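Local atomic coordinates of acyl-coa oxidase (Arabidopsis thaliana, PDB entry 1W07), a protein that uses FAD to oxidise long- and medium-chain acyl-CoAs to 2-trans-enoyl-CoAs in peroxisomes, passing the electrons to oxygen to give hydrogen peroxide. Residues 370-373 and 374-378; 429-432 and 433-436. The protein carries 1 engineered substitution. All blocks are in the same frame, centred on the assembly; numbering follows the deposited sequence. Where two conformers were deposited one is given.

Interaction 1 is the opening of helix 370-398 and interaction 2 lies near the start of helix 427-443; both belong to the C-alpha1 domain, with centres about 10 Å apart. The two helices touch directly: Val434 CG2 lies 3.3 Å from Ala375 O, and Leu430 CB packs 3.9 Å from Ala378 O. Glu424, the inferred proton acceptor, has its side chain about 8 Å from that of His374, which holds a platinum ion. The same ion is about 6 Å from the side chain of Gln433. Contact with FAD belongs to interaction 2, where Val429 and Leu432 meet the adenine.

Interaction 1: residues 370-373 and 374-378; sequences LPEA and HACTA. With PT (platinum (II) ion), chain M.
Thr377 straddles the carbonyl of Ala373 one helical turn back, and this is the tightly packed part of the contact. Its backbone N donates to Ala373 O over 3.1 Å, while OG1 lies 2.9 Å from that oxygen and also 2.8 Å from His374 O; the single hydroxyl proton could go to either carbonyl. With chi1 at 54°, OG1 sits between the backbone N and the carbonyl carbon, facing back into the helix, and the methyl CG2 is pressed to 3.0 Å from Ala373 O. A valine in its place would probably leave Ala373 O and His374 O with their backbone N-H donors alone, a methyl group lying where the hydroxyl offers its proton. Cys376 N meets Glu372 O almost head-on, the N-H pointing at the oxygen at 175°, and Ala375 N donates to Pro371 O. Pro371, lacking an N-H, fits this first turn, where no earlier helical carbonyl awaits a donor.

More open are exposed Pro371 and partly exposed His374. His374 N bonds to Leu370 O at 3.0 Å and CB lies 3.5 Å from that same oxygen, but the ring leads away from the preceding turn. Its NE2 binds the platinum ion at 2.0 Å, probably a heavy-atom label, since FAD is the enzyme's cofactor. On another face of the helix, partly exposed Glu372 is held at OE2 by a hydrogen bond to Thr454 OG1.

The turn opens helix 370-398 of the helical C-alpha1 domain of the acyl-CoA oxidase fold. Phe437 of helix 427-443 packs on Pro371, Glu372 and Ala375. Helix 278-309 brings Tyr278 against the His374 ring, planes at about 60°, and Arg285 against Thr377, while helix 328-363 sets Val358 on Ala373 and Leu351 on Thr377.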
loop_
_atom_site.group_PDB
_atom_site.type_symbol
_atom_site.label_atom_id
_atom_site.label_comp_id
_atom_site.label_asym_id
_atom_site.label_seq_id
_atom_site.Cartn_x
_atom_site.Cartn_y
_atom_site.Cartn_z
ATOM N N LEU B 370 1.519 32.859 -13.234
ATOM C CA LEU B 370 1.731 32.319 -11.898
ATOM C C LEU B 370 0.583 31.423 -11.411
ATOM O O LEU B 370 0.816 30.326 -10.900
ATOM C CB LEU B 370 1.956 33.459 -10.904
ATOM C CG LEU B 370 2.443 33.049 -9.512
ATOM C CD1 LEU B 370 3.730 32.230 -9.644
ATOM C CD2 LEU B 370 2.662 34.296 -8.654
ATOM N N PRO B 371 -0.674 31.884 -11.550
ATOM C CA PRO B 371 -1.816 31.076 -11.106
ATOM C C PRO B 371 -1.845 29.695 -11.763
ATOM O O PRO B 371 -2.042 28.687 -11.090
ATOM C CB PRO B 371 -3.016 31.935 -11.499
ATOM C CG PRO B 371 -2.491 33.324 -11.334
ATOM C CD PRO B 371 -1.124 33.223 -11.976
ATOM N N GLU B 372 -1.648 29.655 -13.077
ATOM C CA GLU B 372 -1.661 28.387 -13.802
ATOM C C GLU B 372 -0.491 27.493 -13.382
ATOM O O GLU B 372 -0.666 26.306 -13.117
ATOM C CB GLU B 372 -1.592 28.643 -15.312
ATOM C CG GLU B 372 -1.777 27.395 -16.165
ATOM C CD GLU B 372 -0.748 27.283 -17.278
ATOM O OE1 GLU B 372 -0.502 28.293 -17.974
ATOM O OE2 GLU B 372 -0.193 26.182 -17.468
ATOM N N ALA B 373 0.698 28.084 -13.322
ATOM C CA ALA B 373 1.916 27.365 -12.956
ATOM C C ALA B 373 1.751 26.659 -11.617
ATOM O O ALA B 373 2.169 25.513 -11.446
ATOM C CB ALA B 373 3.086 28.325 -12.900
ATOM N N HIS B 374 1.129 27.349 -10.672
ATOM C CA HIS B 374 0.907 26.791 -9.363
ATOM C C HIS B 374 -0.083 25.630 -9.335
ATOM O O HIS B 374 0.141 24.636 -8.623
ATOM C CB HIS B 374 0.431 27.886 -8.434
ATOM C CG HIS B 374 1.368 28.108 -7.305
ATOM N ND1 HIS B 374 1.408 29.273 -6.578
ATOM C CD2 HIS B 374 2.305 27.296 -6.780
ATOM C CE1 HIS B 374 2.348 29.171 -5.658
ATOM N NE2 HIS B 374 2.901 27.981 -5.767
ATOM N N ALA B 375 -1.162 25.760 -10.105
ATOM C CA ALA B 375 -2.190 24.734 -10.211
ATOM C C ALA B 375 -1.607 23.454 -10.795
ATOM O O ALA B 375 -1.745 22.381 -10.210
ATOM C CB ALA B 375 -3.340 25.233 -11.087
ATOM N N CYS B 376 -0.959 23.576 -11.960
ATOM C CA CYS B 376 -0.341 22.428 -12.624
ATOM C C CYS B 376 0.629 21.714 -11.708
ATOM O O CYS B 376 0.547 20.495 -11.520
ATOM C CB CYS B 376 0.426 22.882 -13.880
ATOM S SG CYS B 376 -0.587 23.401 -15.273
ATOM N N THR B 377 1.566 22.469 -11.131
ATOM C CA THR B 377 2.562 21.891 -10.247
ATOM C C THR B 377 1.912 21.168 -9.067
ATOM O O THR B 377 2.227 20.015 -8.812
ATOM C CB THR B 377 3.534 22.945 -9.700
ATOM O OG1 THR B 377 2.805 24.010 -9.078
ATOM C CG2 THR B 377 4.368 23.504 -10.814
ATOM N N ALA B 378 0.999 21.836 -8.361
ATOM C CA ALA B 378 0.339 21.220 -7.216
ATOM C C ALA B 378 -0.411 19.943 -7.601
ATOM O O ALA B 378 -0.297 18.905 -6.933
ATOM C CB ALA B 378 -0.627 22.220 -6.543
HETATM PT PT PT M . 3.339 26.886 -4.089
#

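Interaction 2: residues 429-432 and 433-436. With FAD (flavin-adenine dinucleotide), chain I.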
loop_
_atom_site.group_PDB
_atom_site.type_symbol
_atom_site.label_atom_id
_atom_site.label_comp_id
_atom_site.label_asym_id
_atom_site.label_seq_id
_atom_site.Cartn_x
_atom_site.Cartn_y
_atom_site.Cartn_z
ATOM N N VAL B 429 -5.425 17.886 -0.205
ATOM C CA VAL B 429 -5.467 19.323 -0.015
ATOM C C VAL B 429 -4.958 20.021 -1.280
ATOM O O VAL B 429 -5.542 21.008 -1.722
ATOM C CB VAL B 429 -4.597 19.753 1.187
ATOM C CG1 VAL B 429 -4.537 21.265 1.258
ATOM C CG2 VAL B 429 -5.175 19.191 2.479
ATOM N N LEU B 430 -3.875 19.510 -1.866
ATOM C CA LEU B 430 -3.316 20.115 -3.075
ATOM C C LEU B 430 -4.286 20.095 -4.256
ATOM O O LEU B 430 -4.363 21.061 -5.014
ATOM C CB LEU B 430 -2.003 19.416 -3.476
ATOM C CG LEU B 430 -0.823 19.702 -2.551
ATOM C CD1 LEU B 430 0.363 18.787 -2.867
ATOM C CD2 LEU B 430 -0.441 21.165 -2.698
ATOM N N GLN B 431 -5.022 18.997 -4.408
ATOM C CA GLN B 431 -5.976 18.873 -5.499
ATOM C C GLN B 431 -7.157 19.822 -5.307
ATOM O O GLN B 431 -7.801 20.228 -6.276
ATOM C CB GLN B 431 -6.470 17.429 -5.630
ATOM C CG GLN B 431 -5.445 16.455 -6.250
ATOM C CD GLN B 431 -5.125 16.755 -7.714
ATOM O OE1 GLN B 431 -5.520 17.788 -8.256
ATOM N NE2 GLN B 431 -4.396 15.846 -8.360
ATOM N N LEU B 432 -7.442 20.190 -4.061
ATOM C CA LEU B 432 -8.540 21.116 -3.800
ATOM C C LEU B 432 -8.146 22.505 -4.281
ATOM O O LEU B 432 -8.991 23.291 -4.710
ATOM C CB LEU B 432 -8.874 21.138 -2.304
ATOM C CG LEU B 432 -9.575 19.868 -1.791
ATOM C CD1 LEU B 432 -9.641 19.890 -0.271
ATOM C CD2 LEU B 432 -10.966 19.788 -2.398
ATOM N N GLN B 433 -6.856 22.807 -4.214
ATOM C CA GLN B 433 -6.364 24.098 -4.675
ATOM C C GLN B 433 -6.554 24.161 -6.185
ATOM O O GLN B 433 -6.947 25.198 -6.729
ATOM C CB GLN B 433 -4.884 24.263 -4.316
ATOM C CG GLN B 433 -4.657 24.721 -2.880
ATOM C CD GLN B 433 -3.258 24.415 -2.371
ATOM O OE1 GLN B 433 -2.272 24.513 -3.109
ATOM N NE2 GLN B 433 -3.165 24.058 -1.098
ATOM N N VAL B 434 -6.284 23.050 -6.866
ATOM C CA VAL B 434 -6.454 22.999 -8.317
ATOM C C VAL B 434 -7.930 23.211 -8.634
ATOM O O VAL B 434 -8.277 23.953 -9.554
ATOM C CB VAL B 434 -5.994 21.634 -8.895
ATOM C CG1 VAL B 434 -6.337 21.542 -10.390
ATOM C CG2 VAL B 434 -4.494 21.471 -8.694
ATOM N N ALA B 435 -8.800 22.558 -7.868
ATOM C CA ALA B 435 -10.242 22.680 -8.072
ATOM C C ALA B 435 -10.658 24.148 -7.977
ATOM O O ALA B 435 -11.413 24.637 -8.819
ATOM C CB ALA B 435 -10.996 21.846 -7.043
ATOM N N ARG B 436 -10.177 24.853 -6.956
ATOM C CA ARG B 436 -10.514 26.268 -6.821
ATOM C C ARG B 436 -10.068 27.029 -8.075
ATOM O O ARG B 436 -10.800 27.866 -8.588
ATOM C CB ARG B 436 -9.842 26.870 -5.585
ATOM C CG ARG B 436 -10.430 26.422 -4.260
ATOM C CD ARG B 436 -9.776 27.170 -3.114
ATOM N NE ARG B 436 -10.115 26.620 -1.806
ATOM C CZ ARG B 436 -11.298 26.730 -1.207
ATOM N NH1 ARG B 436 -12.304 27.382 -1.779
ATOM N NH2 ARG B 436 -11.471 26.184 -0.011
HETATM P PA FAD I . -3.228 17.051 7.390
HETATM O O1A FAD I . -3.055 18.187 6.459
HETATM O O2A FAD I . -3.590 17.352 8.793
HETATM O O5B FAD I . -4.306 16.040 6.757
HETATM C C5B FAD I . -4.758 14.894 7.481
HETATM C C4B FAD I . -6.025 14.329 6.830
HETATM O O4B FAD I . -7.004 15.385 6.806
HETATM C C3B FAD I . -5.769 13.934 5.373
HETATM O O3B FAD I . -6.701 12.926 4.976
HETATM C C2B FAD I . -6.045 15.242 4.634
HETATM O O2B FAD I . -6.498 14.973 3.305
HETATM C C1B FAD I . -7.236 15.769 5.440
HETATM N N9A FAD I . -7.362 17.239 5.309
HETATM C C8A FAD I . -6.606 18.152 5.922
HETATM N N7A FAD I . -7.002 19.374 5.563
HETATM C C5A FAD I . -8.013 19.241 4.712
HETATM C C6A FAD I . -8.820 20.143 4.029
HETATM N N6A FAD I . -8.597 21.451 4.089
HETATM N N1A FAD I . -9.849 19.641 3.222
HETATM C C2A FAD I . -10.037 18.259 3.113
HETATM N N3A FAD I . -9.242 17.434 3.769
HETATM C C4A FAD I . -8.248 17.881 4.555
HETATM N N1 FAD I . 7.988 19.257 7.600
HETATM C C2 FAD I . 8.987 20.232 7.712
HETATM O O2 FAD I . 8.696 21.374 8.061
HETATM N N3 FAD I . 10.318 19.884 7.436
HETATM C C4 FAD I . 10.641 18.575 7.058
HETATM O O4 FAD I . 11.808 18.290 6.785
HETATM C C4X FAD I . 9.644 17.608 6.972
HETATM N N5 FAD I . 9.960 16.274 6.673
HETATM C C5X FAD I . 8.969 15.291 6.602
HETATM C C6 FAD I . 9.319 13.958 6.418
HETATM C C7 FAD I . 8.346 12.967 6.462
HETATM C C7M FAD I . 8.772 11.512 6.270
HETATM C C8 FAD I . 7.008 13.312 6.687
HETATM C C8M FAD I . 5.916 12.241 6.739
HETATM C C9 FAD I . 6.664 14.647 6.859
HETATM C C9A FAD I . 7.632 15.645 6.819
HETATM N N10 FAD I . 7.309 16.987 7.064
HETATM C C10 FAD I . 8.322 17.946 7.232
HETATM C "C1'" FAD I . 5.900 17.409 7.267
HETATM C "C2'" FAD I . 5.177 17.485 5.919
HETATM O "O2'" FAD I . 5.900 18.331 5.024
HETATM C "C3'" FAD I . 3.725 17.965 6.007
HETATM O "O3'" FAD I . 3.685 19.257 6.618
HETATM C "C4'" FAD I . 2.835 17.014 6.811
HETATM O "O4'" FAD I . 3.223 15.651 6.623
HETATM C "C5'" FAD I . 1.382 17.203 6.373
HETATM O "O5'" FAD I . 0.550 16.209 6.971
HETATM P P FAD I . -0.530 16.605 8.092
HETATM O O1P FAD I . -0.263 15.750 9.268
HETATM O O2P FAD I . -0.524 18.075 8.262
HETATM O O3P FAD I . -1.901 16.146 7.391
#
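Gln433 lays its carboxamide back over the preceding turn, against Val429 and Leu430, while its N-H is shared between their two carbonyls. Both of those backbone bonds are weak, 3.3 Å from Gln433 N to Val429 O and 3.1 Å from Gln433 N to Leu430 O, and the bond from Val434 N to Leu430 O is weak as well. The helix tightens one step on: Ala435 N reaches Gln431 O and Arg436 N reaches Leu432 O, each at 3.0 Å.

Polar groups meet hydrocarbon in the side-chain contacts. The amide of Gln433 puts OE1 beside Leu430 CD2 and NE2 beside Val429 CG1, both in van der Waals range. Gln431 and Val434 run side by side and point the same way, with Gln431 OE1 3.8 Å from Val434 CG2; that oxygen is buried and has no hydrogen-bonding partner in the model.

This segment of helix 427-443 forms part of the FAD pocket in the C-alpha1 domain, and Asp426, just before the helix, takes a hydrogen bond from Val429 N through the OD1 that also bonds FAD.

From this turn itself the cofactor receives hydrocarbon contacts. At chi1 174° Val429 turns CG1 to Gln433 and sends CG2 over the adenine, 3.6 Å from FAD N7A. On the same side of the ring plane, Leu432 CD1 comes to 3.5 Å from FAD N1A. Phe313 of the second subunit also packs on Val429, and Leu432 is backed by Leu516 and Val520 of helix 516-538.

Exposed Arg436 runs in an extended chain to a cation-pi contact with Phe512 of helix 508-514.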